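Local coordinates for protein D-aminoacyl-tRNA deacylase (Archaeoglobus fulgidus, PDB 1YQE) that probably hydrolyses D-aminoacyl-tRNA to free tRNA and the D-amino acid, using zinc, and so counteracts the toxicity of mischarged tRNA, at residues M5-C10 and Y47-K52; D22-F27 and V172-M177; G36-Y41 and D62-K67; I69-I74 and I148-A153. All blocks are in the same frame, centred on the assembly; numbering follows the deposited sequence.

Overall arrangement
The four contacts lie in one mixed sheet and the helices packed on it. Interaction 1 pairs neighbouring parallel strands, 6-11 and 47-51; interaction 4 joins strands 73-81 and 152-159, the next pair across the sheet, its centre about 10 Å from that of interaction 1. Interaction 3, its centre about 8 Å from that of interaction 1, lays helix 61-65 against strand 38-42, while interaction 2 packs helices 15-24 and 167-182 on the opposite face. Along the chain, interaction 1 closes before interaction 4 opens, and interactions 3 and 4 are nested within the long loop closed by interaction 2. Together they tie chain-distant segments to the sheet whose strands 73-81 and 152-159 also reach the pyrophosphate pocket.

Interaction 1 (M5-C10 and Y47-K52); sequences MKLVVC and YIAETK
Tyr47 and Met5 meet at one end of a parallel strand pair that illustrates how side chains finish what a backbone ladder begins. The thioether crosses the tyrosine at about a right angle: Met5 SD reaches Tyr47 CZ at 3.3 Å and approaches the ring obliquely, a Met-aromatic contact, while Met5 CB lies over one face toward the rim. With an alanine at Tyr47, the Met5 sulfur would probably lose its aromatic partner and a gap would open beside the thioether. Tyr47 CB, in turn, rests on Leu7 CD1 at 3.6 Å.

Ala49 is gripped through both backbone and side chain. Its N bonds Val8 O at 2.8 Å, its O accepts from Cys10 N at 3.0 Å, and its CB meets Leu7 CD1 at 3.7 Å, so Leu7 fills the interval between the tyrosine and the small alanine. On the reverse face Cys10 sets its sulfur between the backbone N and the carbonyl carbon (chi1 63°), where SG lies 4.0 Å from both Glu50 CG and Ala49 O. The rest of the ladder runs from Tyr47 N to Lys6 O at 3.0 Å, Val8 N to Tyr47 O, and Thr51 N to Cys10 O.

Strand 6-11 is flanked on its other edge by strand 73-81, and 47-51 by strand 38-42. Leu65 of helix 61-65 covers Leu7, Val9 and Ala49, whereas Leu24 of helix 15-24 covers Val8 and Ile48, and Gln18 and Lys21 cover Cys10 while also binding the Glu50 carboxylate.

Interaction 2 (D22-F27 and V172-M177); sequences DNLLTF and VVAEAM
Ala174 puts its methyl into a shallow three-sided hollow made by Asn23, Leu24 and Phe27, an instructive case of a small residue letting two helical segments come close. The CA atoms of Leu24 and Ala174 are 5.6 Å apart. Ala174 CB is the bump: it meets Asn23 CB at 3.5 Å on one side and Leu24 CD1 at 3.4 Å on another, the latter tighter than usual for two carbons. The torsions of Leu24 lie well off the staggered values (chi1 -111°, chi2 32°), consistent with a tight fit. Its second methyl, CD2, crosses to Met177 SD at 4.1 Å, so the two branches of the leucine fork reach Ala174 and Met177, about one turn apart on the facing helix.

Phe27 closes the third side. Its ring presents an edge to the helix, CE1 lying 3.3 Å from Ala174 O and 3.7 Å from Ala174 CB, with Ala174 O near the ring plane; CZ reaches Glu175 CG at 4.0 Å. A type I turn from Leu24 to Phe27, closed by Phe27 N bonding Leu24 O, brings the ring round to this place. Asn23 O sits over one ring face, toward the rim, and accepts both Thr26 OG1 and Thr26 N, bonds that hold residues 23-26 just ahead of the ring. Arg127 and Arg130 form salt bridges with the Glu175 carboxylate.

Val8 of strand 6-11 touches both Leu24 and Met177, placing the two helices next to each other on one face of the sheet. This is the helix layer of an alpha/beta fold, here with close apolar contact at an alanine.

Interaction 3 (G36-Y41 and D62-K67); sequences GEFKLY and DEKLAK
This is an apolar helix-on-sheet contact, centred on a CH-pi interaction between Phe38 of strand 38-42 and Leu65 of helix 61-65, near the sheet margin. Leu65 CD2 stands almost straight above the middle of the Phe38 ring, 3.5 Å from its centroid and 9° off the normal. The same methyl reaches Leu40 CD2 at 3.9 Å, those two leucine side chains sliding past each other in opposite directions. Lys64 comes to the ring from another quarter: its CB sits at the edge, 3.9 Å from Phe38 CZ. Glu37 CG lies under the opposite ring face, having folded back between its own backbone N and carbonyl carbon (chi1 54°), so the phenyl group is sandwiched. Replacing Phe38 by a serine would probably leave Leu65 CD2 facing a gap where the ring had been, and Lys64 CB without the ring edge.

The charged groups stay at the border. Glu37 OE2 and Lys64 NZ, 4.3 Å apart, are too distant for a salt bridge, and Lys64 has a long, weak ion pair with Glu53. The lysine probably eases the nearness of the Glu37 and Glu53 carboxylates, but the grip itself comes from aliphatic and aromatic carbon.

Interaction 4 (I69-I74 and I148-A153); sequences IDFEEI and ISKPSA
Lys150 lays its ammonium group over one face of the Phe71 ring and at the same time bonds the backbone of that residue, showing how one ammonium group can serve several partners. NZ is 4.1 Å from the ring centroid and 22° off its normal, a cation-pi contact displaced toward the rim. It gives one hydrogen to Phe71 O at 2.9 Å, nearly straight on to the carbonyl, and another to a water at 2.7 Å. That water also accepts from Phe71 N, so both backbone polar atoms of Phe71 are engaged around the lysine. Bends at chi2 (-75°) and chi4 (57°) curl the chain so that its end reaches this spot, and its CG meets the ring at CE1. The backbone N of Lys150 is taken by Asp62, which also accepts from Ser149 N.

Pro151, having no N-H to give, offers its carbonyl: Ile74 N bonds Pro151 O at 2.9 Å. Pro151 CD presses on Glu72 O at 3.2 Å. Beyond it, Ala153 N reaches Ile74 O at 3.4 Å in a weak, bent bond. Outside the pair, Glu72 OE2 forms a salt bridge with Lys6, Glu73 OE1 bonds Thr116, and Glu73 OE2 has a weak bond to Ser113. Ser152 OG has a weak bond to Lys111 O.

Strand 73-81 runs between 6-11 and 152-159. Phe71 packs on Leu7 of strand 6-11 and on Leu65 of helix 61-65. Strand 73-81 carries on to Arg79, His80 and Ser81, and strand 152-159 to Glu156, all lining the pyrophosphate pocket.

Interaction 1 (M5-C10 and Y47-K52)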
loop_
_atom_site.group_PDB
_atom_site.type_symbol
_atom_site.label_atom_id
_atom_site.label_comp_id
_atom_site.label_asym_id
_atom_site.label_seq_id
_atom_site.Cartn_x
_atom_site.Cartn_y
_atom_site.Cartn_z
ATOM N N MET A 5 -4.092 0.876 17.942
ATOM C CA MET A 5 -2.768 0.414 17.568
ATOM C C MET A 5 -2.698 -0.115 16.145
ATOM O O MET A 5 -3.697 -0.565 15.582
ATOM C CB MET A 5 -2.296 -0.655 18.546
ATOM C CG MET A 5 -2.322 -0.190 19.983
ATOM S SD MET A 5 -1.571 -1.373 21.076
ATOM C CE MET A 5 0.082 -0.710 21.179
ATOM N N LYS A 6 -1.502 -0.052 15.573
ATOM C CA LYS A 6 -1.271 -0.513 14.214
ATOM C C LYS A 6 -0.687 -1.919 14.230
ATOM O O LYS A 6 0.064 -2.282 15.134
ATOM C CB LYS A 6 -0.346 0.472 13.494
ATOM C CG LYS A 6 -0.939 1.880 13.454
ATOM C CD LYS A 6 -0.075 2.862 12.692
ATOM C CE LYS A 6 -0.772 4.208 12.565
ATOM N NZ LYS A 6 -0.910 4.896 13.877
ATOM N N LEU A 7 -1.045 -2.711 13.223
ATOM C CA LEU A 7 -0.593 -4.092 13.135
ATOM C C LEU A 7 0.212 -4.394 11.881
ATOM O O LEU A 7 -0.247 -4.151 10.762
ATOM C CB LEU A 7 -1.807 -5.027 13.179
ATOM C CG LEU A 7 -1.594 -6.523 12.927
ATOM C CD1 LEU A 7 -0.692 -7.117 13.993
ATOM C CD2 LEU A 7 -2.952 -7.226 12.934
ATOM N N VAL A 8 1.414 -4.922 12.077
ATOM C CA VAL A 8 2.280 -5.307 10.965
ATOM C C VAL A 8 2.068 -6.807 10.779
ATOM O O VAL A 8 2.147 -7.571 11.736
ATOM C CB VAL A 8 3.761 -5.020 11.282
ATOM C CG1 VAL A 8 4.651 -5.511 10.136
ATOM C CG2 VAL A 8 3.957 -3.531 11.496
ATOM N N VAL A 9 1.781 -7.220 9.550
ATOM C CA VAL A 9 1.530 -8.624 9.249
ATOM C C VAL A 9 2.538 -9.172 8.251
ATOM O O VAL A 9 2.799 -8.547 7.224
ATOM C CB VAL A 9 0.118 -8.811 8.643
ATOM C CG1 VAL A 9 -0.073 -10.254 8.190
ATOM C CG2 VAL A 9 -0.943 -8.417 9.657
ATOM N N CYS A 10 3.091 -10.345 8.551
ATOM C CA CYS A 10 4.057 -10.988 7.664
ATOM C C CYS A 10 3.786 -12.485 7.542
ATOM O O CYS A 10 3.027 -13.061 8.325
ATOM C CB CYS A 10 5.488 -10.763 8.162
ATOM S SG CYS A 10 5.868 -11.473 9.779
ATOM N N TYR A 47 1.781 -3.695 17.100
ATOM C CA TYR A 47 1.635 -5.147 17.084
ATOM C C TYR A 47 2.261 -5.767 15.843
ATOM O O TYR A 47 2.452 -5.094 14.833
ATOM C CB TYR A 47 0.155 -5.523 17.092
ATOM C CG TYR A 47 -0.602 -5.180 18.353
ATOM C CD1 TYR A 47 -1.982 -4.994 18.322
ATOM C CD2 TYR A 47 0.046 -5.096 19.587
ATOM C CE1 TYR A 47 -2.699 -4.739 19.483
ATOM C CE2 TYR A 47 -0.667 -4.842 20.756
ATOM C CZ TYR A 47 -2.040 -4.667 20.694
ATOM O OH TYR A 47 -2.757 -4.426 21.844
ATOM N N ILE A 48 2.570 -7.058 15.934
ATOM C CA ILE A 48 3.124 -7.813 14.815
ATOM C C ILE A 48 2.418 -9.164 14.813
ATOM O O ILE A 48 2.224 -9.774 15.868
ATOM C CB ILE A 48 4.641 -8.073 14.955
ATOM C CG1 ILE A 48 5.416 -6.755 14.988
ATOM C CG2 ILE A 48 5.122 -8.931 13.779
ATOM C CD1 ILE A 48 6.919 -6.929 15.181
ATOM N N ALA A 49 2.023 -9.632 13.637
ATOM C CA ALA A 49 1.350 -10.919 13.538
ATOM C C ALA A 49 1.985 -11.739 12.432
ATOM O O ALA A 49 2.233 -11.241 11.331
ATOM C CB ALA A 49 -0.138 -10.727 13.264
ATOM N N GLU A 50 2.247 -13.004 12.737
ATOM C CA GLU A 50 2.854 -13.913 11.785
ATOM C C GLU A 50 1.818 -14.974 11.431
ATOM O O GLU A 50 1.131 -15.501 12.308
ATOM C CB GLU A 50 4.089 -14.554 12.418
ATOM C CG GLU A 50 5.150 -14.990 11.438
ATOM C CD GLU A 50 6.507 -15.167 12.099
ATOM O OE1 GLU A 50 7.476 -15.495 11.388
ATOM O OE2 GLU A 50 6.606 -14.976 13.331
ATOM N N THR A 51 1.695 -15.267 10.143
ATOM C CA THR A 51 0.742 -16.262 9.670
ATOM C C THR A 51 1.447 -17.188 8.689
ATOM O O THR A 51 2.429 -16.796 8.060
ATOM C CB THR A 51 -0.451 -15.598 8.954
ATOM O OG1 THR A 51 -1.376 -16.605 8.529
ATOM C CG2 THR A 51 0.026 -14.814 7.731
ATOM N N LYS A 52 0.957 -18.416 8.567
ATOM C CA LYS A 52 1.554 -19.375 7.649
ATOM C C LYS A 52 0.923 -19.246 6.270
ATOM O O LYS A 52 1.351 -19.886 5.316
ATOM C CB LYS A 52 1.388 -20.808 8.176
ATOM C CG LYS A 52 2.260 -21.119 9.394
ATOM C CD LYS A 52 2.306 -22.613 9.711
ATOM C CE LYS A 52 0.988 -23.113 10.288
ATOM N NZ LYS A 52 0.702 -22.503 11.616
#

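Interaction 2 (D22-F27 and V172-M177)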
loop_
_atom_site.group_PDB
_atom_site.type_symbol
_atom_site.label_atom_id
_atom_site.label_comp_id
_atom_site.label_asym_id
_atom_site.label_seq_id
_atom_site.Cartn_x
_atom_site.Cartn_y
_atom_site.Cartn_z
ATOM N N ASP A 22 12.133 -9.244 12.137
ATOM C CA ASP A 22 13.247 -9.267 13.082
ATOM C C ASP A 22 13.701 -7.866 13.479
ATOM O O ASP A 22 14.046 -7.624 14.635
ATOM C CB ASP A 22 14.436 -10.044 12.509
ATOM C CG ASP A 22 14.157 -11.530 12.379
ATOM O OD1 ASP A 22 13.542 -12.104 13.302
ATOM O OD2 ASP A 22 14.566 -12.128 11.362
ATOM N N ASN A 23 13.706 -6.940 12.525
ATOM C CA ASN A 23 14.124 -5.572 12.812
ATOM C C ASN A 23 13.081 -4.831 13.643
ATOM O O ASN A 23 13.422 -4.085 14.562
ATOM C CB ASN A 23 14.403 -4.825 11.505
ATOM C CG ASN A 23 15.699 -5.270 10.850
ATOM O OD1 ASN A 23 16.789 -5.022 11.373
ATOM N ND2 ASN A 23 15.590 -5.940 9.709
ATOM N N LEU A 24 11.808 -5.048 13.319
ATOM C CA LEU A 24 10.696 -4.423 14.032
ATOM C C LEU A 24 10.676 -4.877 15.494
ATOM O O LEU A 24 10.278 -4.125 16.387
ATOM C CB LEU A 24 9.373 -4.806 13.354
ATOM C CG LEU A 24 8.514 -3.781 12.594
ATOM C CD1 LEU A 24 9.366 -2.721 11.935
ATOM C CD2 LEU A 24 7.676 -4.517 11.557
ATOM N N LEU A 25 11.116 -6.108 15.730
ATOM C CA LEU A 25 11.142 -6.681 17.071
ATOM C C LEU A 25 12.128 -6.013 18.028
ATOM O O LEU A 25 12.007 -6.161 19.241
ATOM C CB LEU A 25 11.455 -8.176 16.988
ATOM C CG LEU A 25 10.345 -9.070 16.430
ATOM C CD1 LEU A 25 10.901 -10.462 16.137
ATOM C CD2 LEU A 25 9.195 -9.133 17.430
ATOM N N THR A 26 13.103 -5.285 17.492
ATOM C CA THR A 26 14.082 -4.616 18.344
ATOM C C THR A 26 13.660 -3.193 18.692
ATOM O O THR A 26 14.285 -2.540 19.531
ATOM C CB THR A 26 15.461 -4.554 17.674
ATOM O OG1 THR A 26 15.378 -3.756 16.488
ATOM C CG2 THR A 26 15.935 -5.949 17.306
ATOM N N PHE A 27 12.591 -2.724 18.059
ATOM C CA PHE A 27 12.097 -1.367 18.280
ATOM C C PHE A 27 11.267 -1.188 19.543
ATOM O O PHE A 27 10.963 -0.062 19.933
ATOM C CB PHE A 27 11.280 -0.911 17.070
ATOM C CG PHE A 27 12.073 -0.833 15.793
ATOM C CD1 PHE A 27 11.430 -0.651 14.575
ATOM C CD2 PHE A 27 13.462 -0.930 15.808
ATOM C CE1 PHE A 27 12.156 -0.565 13.393
ATOM C CE2 PHE A 27 14.197 -0.845 14.628
ATOM C CZ PHE A 27 13.544 -0.662 13.421
ATOM N N VAL A 172 15.934 -0.814 6.763
ATOM C CA VAL A 172 15.510 0.501 6.308
ATOM C C VAL A 172 13.987 0.546 6.244
ATOM O O VAL A 172 13.372 1.532 6.650
ATOM C CB VAL A 172 16.112 0.834 4.921
ATOM C CG1 VAL A 172 15.462 2.082 4.348
ATOM C CG2 VAL A 172 17.615 1.057 5.057
ATOM N N VAL A 173 13.379 -0.527 5.748
ATOM C CA VAL A 173 11.925 -0.598 5.660
ATOM C C VAL A 173 11.317 -0.564 7.061
ATOM O O VAL A 173 10.327 0.130 7.301
ATOM C CB VAL A 173 11.459 -1.896 4.962
ATOM C CG1 VAL A 173 9.950 -2.101 5.186
ATOM C CG2 VAL A 173 11.760 -1.820 3.476
ATOM N N ALA A 174 11.916 -1.318 7.980
ATOM C CA ALA A 174 11.427 -1.373 9.353
ATOM C C ALA A 174 11.453 0.007 9.997
ATOM O O ALA A 174 10.509 0.391 10.685
ATOM C CB ALA A 174 12.256 -2.353 10.175
ATOM N N GLU A 175 12.530 0.754 9.777
ATOM C CA GLU A 175 12.641 2.094 10.348
ATOM C C GLU A 175 11.586 3.019 9.759
ATOM O O GLU A 175 10.976 3.811 10.480
ATOM C CB GLU A 175 14.026 2.690 10.089
ATOM C CG GLU A 175 15.106 2.213 11.046
ATOM C CD GLU A 175 16.410 2.968 10.867
ATOM O OE1 GLU A 175 16.363 4.200 10.665
ATOM O OE2 GLU A 175 17.482 2.336 10.943
ATOM N N ALA A 176 11.376 2.925 8.449
ATOM C CA ALA A 176 10.384 3.765 7.796
ATOM C C ALA A 176 9.001 3.417 8.336
ATOM O O ALA A 176 8.179 4.305 8.549
ATOM C CB ALA A 176 10.441 3.581 6.280
ATOM N N MET A 177 8.752 2.131 8.574
ATOM C CA MET A 177 7.467 1.708 9.118
ATOM C C MET A 177 7.258 2.277 10.517
ATOM O O MET A 177 6.168 2.744 10.843
ATOM C CB MET A 177 7.372 0.186 9.198
ATOM C CG MET A 177 7.233 -0.532 7.875
ATOM S SD MET A 177 6.988 -2.301 8.176
ATOM C CE MET A 177 5.264 -2.461 7.877
#

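Interaction 3 (G36-Y41 and D62-K67)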
loop_
_atom_site.group_PDB
_atom_site.type_symbol
_atom_site.label_atom_id
_atom_site.label_comp_id
_atom_site.label_asym_id
_atom_site.label_seq_id
_atom_site.Cartn_x
_atom_site.Cartn_y
_atom_site.Cartn_z
ATOM N N GLY A 36 -4.614 -19.321 18.088
ATOM C CA GLY A 36 -5.143 -19.761 16.812
ATOM C C GLY A 36 -4.030 -20.150 15.859
ATOM O O GLY A 36 -3.048 -20.780 16.255
ATOM N N GLU A 37 -4.176 -19.758 14.600
ATOM C CA GLU A 37 -3.191 -20.070 13.573
ATOM C C GLU A 37 -2.057 -19.050 13.493
ATOM O O GLU A 37 -1.178 -19.170 12.639
ATOM C CB GLU A 37 -3.884 -20.147 12.210
ATOM C CG GLU A 37 -4.700 -18.901 11.879
ATOM C CD GLU A 37 -5.238 -18.903 10.459
ATOM O OE1 GLU A 37 -4.420 -18.890 9.515
ATOM O OE2 GLU A 37 -6.476 -18.917 10.287
ATOM N N PHE A 38 -2.059 -18.062 14.383
ATOM C CA PHE A 38 -1.032 -17.025 14.342
ATOM C C PHE A 38 -0.031 -16.977 15.488
ATOM O O PHE A 38 -0.212 -17.588 16.544
ATOM C CB PHE A 38 -1.681 -15.637 14.252
ATOM C CG PHE A 38 -2.794 -15.543 13.254
ATOM C CD1 PHE A 38 -4.116 -15.735 13.648
ATOM C CD2 PHE A 38 -2.528 -15.256 11.918
ATOM C CE1 PHE A 38 -5.157 -15.640 12.727
ATOM C CE2 PHE A 38 -3.562 -15.161 10.989
ATOM C CZ PHE A 38 -4.879 -15.352 11.395
ATOM N N LYS A 39 1.034 -16.222 15.246
ATOM C CA LYS A 39 2.085 -15.980 16.219
ATOM C C LYS A 39 2.011 -14.467 16.392
ATOM O O LYS A 39 2.349 -13.716 15.480
ATOM C CB LYS A 39 3.454 -16.382 15.665
ATOM C CG LYS A 39 3.598 -17.867 15.366
ATOM C CD LYS A 39 4.947 -18.190 14.732
ATOM C CE LYS A 39 6.097 -17.909 15.682
ATOM N NZ LYS A 39 5.992 -18.730 16.919
ATOM N N LEU A 40 1.540 -14.023 17.549
ATOM C CA LEU A 40 1.406 -12.597 17.804
ATOM C C LEU A 40 2.521 -12.068 18.691
ATOM O O LEU A 40 2.948 -12.736 19.629
ATOM C CB LEU A 40 0.061 -12.306 18.472
ATOM C CG LEU A 40 -1.206 -12.863 17.823
ATOM C CD1 LEU A 40 -2.404 -12.500 18.692
ATOM C CD2 LEU A 40 -1.371 -12.306 16.413
ATOM N N TYR A 41 2.992 -10.865 18.381
ATOM C CA TYR A 41 4.034 -10.220 19.165
ATOM C C TYR A 41 3.417 -8.918 19.645
ATOM O O TYR A 41 3.045 -8.065 18.837
ATOM C CB TYR A 41 5.273 -9.948 18.309
ATOM C CG TYR A 41 5.862 -11.191 17.677
ATOM C CD1 TYR A 41 5.310 -11.735 16.517
ATOM C CD2 TYR A 41 6.953 -11.841 18.252
ATOM C CE1 TYR A 41 5.828 -12.896 15.945
ATOM C CE2 TYR A 41 7.480 -13.005 17.688
ATOM C CZ TYR A 41 6.911 -13.526 16.536
ATOM O OH TYR A 41 7.420 -14.675 15.969
ATOM N N ASP A 62 -7.937 -9.983 8.321
ATOM C CA ASP A 62 -8.112 -8.929 9.314
ATOM C C ASP A 62 -9.189 -9.334 10.318
ATOM O O ASP A 62 -9.057 -9.070 11.517
ATOM C CB ASP A 62 -8.488 -7.592 8.659
ATOM C CG ASP A 62 -9.682 -7.702 7.727
ATOM O OD1 ASP A 62 -10.362 -6.674 7.510
ATOM O OD2 ASP A 62 -9.936 -8.809 7.200
ATOM N N GLU A 63 -10.247 -9.979 9.827
ATOM C CA GLU A 63 -11.337 -10.434 10.688
ATOM C C GLU A 63 -10.832 -11.519 11.629
ATOM O O GLU A 63 -11.203 -11.558 12.802
ATOM C CB GLU A 63 -12.494 -11.002 9.860
ATOM C CG GLU A 63 -13.070 -10.059 8.819
ATOM C CD GLU A 63 -14.245 -10.668 8.071
ATOM O OE1 GLU A 63 -14.158 -11.852 7.674
ATOM O OE2 GLU A 63 -15.255 -9.958 7.872
ATOM N N LYS A 64 -9.992 -12.407 11.101
ATOM C CA LYS A 64 -9.427 -13.502 11.882
ATOM C C LYS A 64 -8.536 -12.991 13.013
ATOM O O LYS A 64 -8.630 -13.452 14.153
ATOM C CB LYS A 64 -8.613 -14.425 10.972
ATOM C CG LYS A 64 -9.430 -15.061 9.862
ATOM C CD LYS A 64 -8.566 -15.893 8.937
ATOM C CE LYS A 64 -9.412 -16.529 7.844
ATOM N NZ LYS A 64 -8.598 -17.382 6.936
ATOM N N LEU A 65 -7.669 -12.041 12.691
ATOM C CA LEU A 65 -6.762 -11.481 13.684
ATOM C C LEU A 65 -7.480 -10.612 14.713
ATOM O O LEU A 65 -7.067 -10.547 15.874
ATOM C CB LEU A 65 -5.667 -10.665 12.989
ATOM C CG LEU A 65 -4.598 -11.472 12.248
ATOM C CD1 LEU A 65 -3.875 -10.592 11.229
ATOM C CD2 LEU A 65 -3.617 -12.049 13.254
ATOM N N ALA A 66 -8.557 -9.958 14.291
ATOM C CA ALA A 66 -9.319 -9.074 15.174
ATOM C C ALA A 66 -10.004 -9.810 16.323
ATOM O O ALA A 66 -10.589 -9.189 17.210
ATOM C CB ALA A 66 -10.344 -8.293 14.373
ATOM N N LYS A 67 -9.941 -11.134 16.300
ATOM C CA LYS A 67 -10.540 -11.925 17.361
ATOM C C LYS A 67 -9.631 -11.895 18.587
ATOM O O LYS A 67 -10.096 -12.008 19.720
ATOM C CB LYS A 67 -10.726 -13.372 16.894
ATOM C CG LYS A 67 -11.207 -14.331 17.972
ATOM C CD LYS A 67 -11.281 -15.755 17.435
ATOM C CE LYS A 67 -11.519 -16.770 18.544
ATOM N NZ LYS A 67 -11.497 -18.171 18.014
#

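Interaction 4 (I69-I74 and I148-A153)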
loop_
_atom_site.group_PDB
_atom_site.type_symbol
_atom_site.label_atom_id
_atom_site.label_comp_id
_atom_site.label_asym_id
_atom_site.label_seq_id
_atom_site.Cartn_x
_atom_site.Cartn_y
_atom_site.Cartn_z
ATOM N N ILE A 69 -6.875 -9.383 18.930
ATOM C CA ILE A 69 -6.381 -8.036 19.219
ATOM C C ILE A 69 -7.108 -6.953 18.444
ATOM O O ILE A 69 -7.679 -7.205 17.386
ATOM C CB ILE A 69 -4.874 -7.887 18.894
ATOM C CG1 ILE A 69 -4.575 -8.491 17.518
ATOM C CG2 ILE A 69 -4.040 -8.521 19.991
ATOM C CD1 ILE A 69 -3.186 -8.152 16.989
ATOM N N ASP A 70 -7.075 -5.741 18.985
ATOM C CA ASP A 70 -7.697 -4.585 18.350
ATOM C C ASP A 70 -6.617 -3.793 17.628
ATOM O O ASP A 70 -5.552 -3.521 18.190
ATOM C CB ASP A 70 -8.340 -3.676 19.392
ATOM C CG ASP A 70 -9.660 -4.201 19.896
ATOM O OD1 ASP A 70 -10.005 -5.367 19.609
ATOM O OD2 ASP A 70 -10.349 -3.429 20.591
ATOM N N PHE A 71 -6.893 -3.426 16.383
ATOM C CA PHE A 71 -5.949 -2.647 15.592
ATOM C C PHE A 71 -6.719 -1.826 14.563
ATOM O O PHE A 71 -7.735 -2.274 14.037
ATOM C CB PHE A 71 -4.923 -3.578 14.927
ATOM C CG PHE A 71 -5.535 -4.727 14.179
ATOM C CD1 PHE A 71 -5.865 -4.600 12.830
ATOM C CD2 PHE A 71 -5.787 -5.934 14.823
ATOM C CE1 PHE A 71 -6.436 -5.662 12.131
ATOM C CE2 PHE A 71 -6.359 -7.005 14.136
ATOM C CZ PHE A 71 -6.682 -6.866 12.782
ATOM N N GLU A 72 -6.242 -0.610 14.302
ATOM C CA GLU A 72 -6.905 0.294 13.366
ATOM C C GLU A 72 -6.488 0.119 11.915
ATOM O O GLU A 72 -7.174 0.596 11.012
ATOM C CB GLU A 72 -6.671 1.748 13.786
ATOM C CG GLU A 72 -5.216 2.088 14.038
ATOM C CD GLU A 72 -5.012 3.533 14.457
ATOM O OE1 GLU A 72 -5.975 4.159 14.951
ATOM O OE2 GLU A 72 -3.881 4.038 14.302
ATOM N N GLU A 73 -5.364 -0.549 11.686
ATOM C CA GLU A 73 -4.905 -0.767 10.324
ATOM C C GLU A 73 -3.830 -1.835 10.265
ATOM O O GLU A 73 -3.254 -2.217 11.284
ATOM C CB GLU A 73 -4.354 0.532 9.722
ATOM C CG GLU A 73 -2.939 0.884 10.165
ATOM C CD GLU A 73 -2.366 2.066 9.402
ATOM O OE1 GLU A 73 -2.503 3.214 9.872
ATOM O OE2 GLU A 73 -1.791 1.844 8.318
ATOM N N ILE A 74 -3.561 -2.304 9.052
ATOM C CA ILE A 74 -2.552 -3.321 8.821
ATOM C C ILE A 74 -1.491 -2.856 7.835
ATOM O O ILE A 74 -1.798 -2.254 6.810
ATOM C CB ILE A 74 -3.170 -4.616 8.236
ATOM C CG1 ILE A 74 -4.152 -5.231 9.233
ATOM C CG2 ILE A 74 -2.069 -5.617 7.896
ATOM C CD1 ILE A 74 -4.912 -6.436 8.669
ATOM N N ILE A 148 -10.306 -7.250 2.546
ATOM C CA ILE A 148 -9.740 -6.664 3.758
ATOM C C ILE A 148 -10.522 -5.380 4.015
ATOM O O ILE A 148 -10.556 -4.494 3.162
ATOM C CB ILE A 148 -8.244 -6.317 3.584
ATOM C CG1 ILE A 148 -7.446 -7.575 3.216
ATOM C CG2 ILE A 148 -7.703 -5.695 4.871
ATOM C CD1 ILE A 148 -7.428 -8.667 4.292
ATOM N N SER A 149 -11.162 -5.294 5.179
ATOM C CA SER A 149 -11.965 -4.128 5.540
ATOM C C SER A 149 -11.186 -3.098 6.338
ATOM O O SER A 149 -11.507 -1.909 6.316
ATOM C CB SER A 149 -13.191 -4.557 6.354
ATOM O OG SER A 149 -14.087 -5.290 5.549
ATOM N N LYS A 150 -10.184 -3.554 7.074
ATOM C CA LYS A 150 -9.362 -2.636 7.852
ATOM C C LYS A 150 -8.445 -1.915 6.875
ATOM O O LYS A 150 -8.036 -2.491 5.870
ATOM C CB LYS A 150 -8.515 -3.407 8.870
ATOM C CG LYS A 150 -9.247 -3.791 10.148
ATOM C CD LYS A 150 -9.429 -2.591 11.061
ATOM C CE LYS A 150 -10.315 -2.934 12.258
ATOM N NZ LYS A 150 -9.772 -4.076 13.032
ATOM N N PRO A 151 -8.125 -0.636 7.142
ATOM C CA PRO A 151 -7.233 0.076 6.222
ATOM C C PRO A 151 -5.923 -0.711 6.104
ATOM O O PRO A 151 -5.423 -1.242 7.093
ATOM C CB PRO A 151 -7.041 1.426 6.910
ATOM C CG PRO A 151 -8.381 1.637 7.585
ATOM C CD PRO A 151 -8.663 0.270 8.176
ATOM N N SER A 152 -5.363 -0.799 4.905
ATOM C CA SER A 152 -4.123 -1.545 4.757
ATOM C C SER A 152 -3.324 -1.182 3.517
ATOM O O SER A 152 -3.775 -0.421 2.666
ATOM C CB SER A 152 -4.411 -3.049 4.748
ATOM O OG SER A 152 -5.066 -3.439 3.552
ATOM N N ALA A 153 -2.123 -1.741 3.442
ATOM C CA ALA A 153 -1.230 -1.531 2.308
ATOM C C ALA A 153 -0.076 -2.515 2.429
ATOM O O ALA A 153 0.175 -3.058 3.510
ATOM C CB ALA A 153 -0.702 -0.087 2.291
HETATM O O HOH W 1 -9.786 -4.593 15.703
#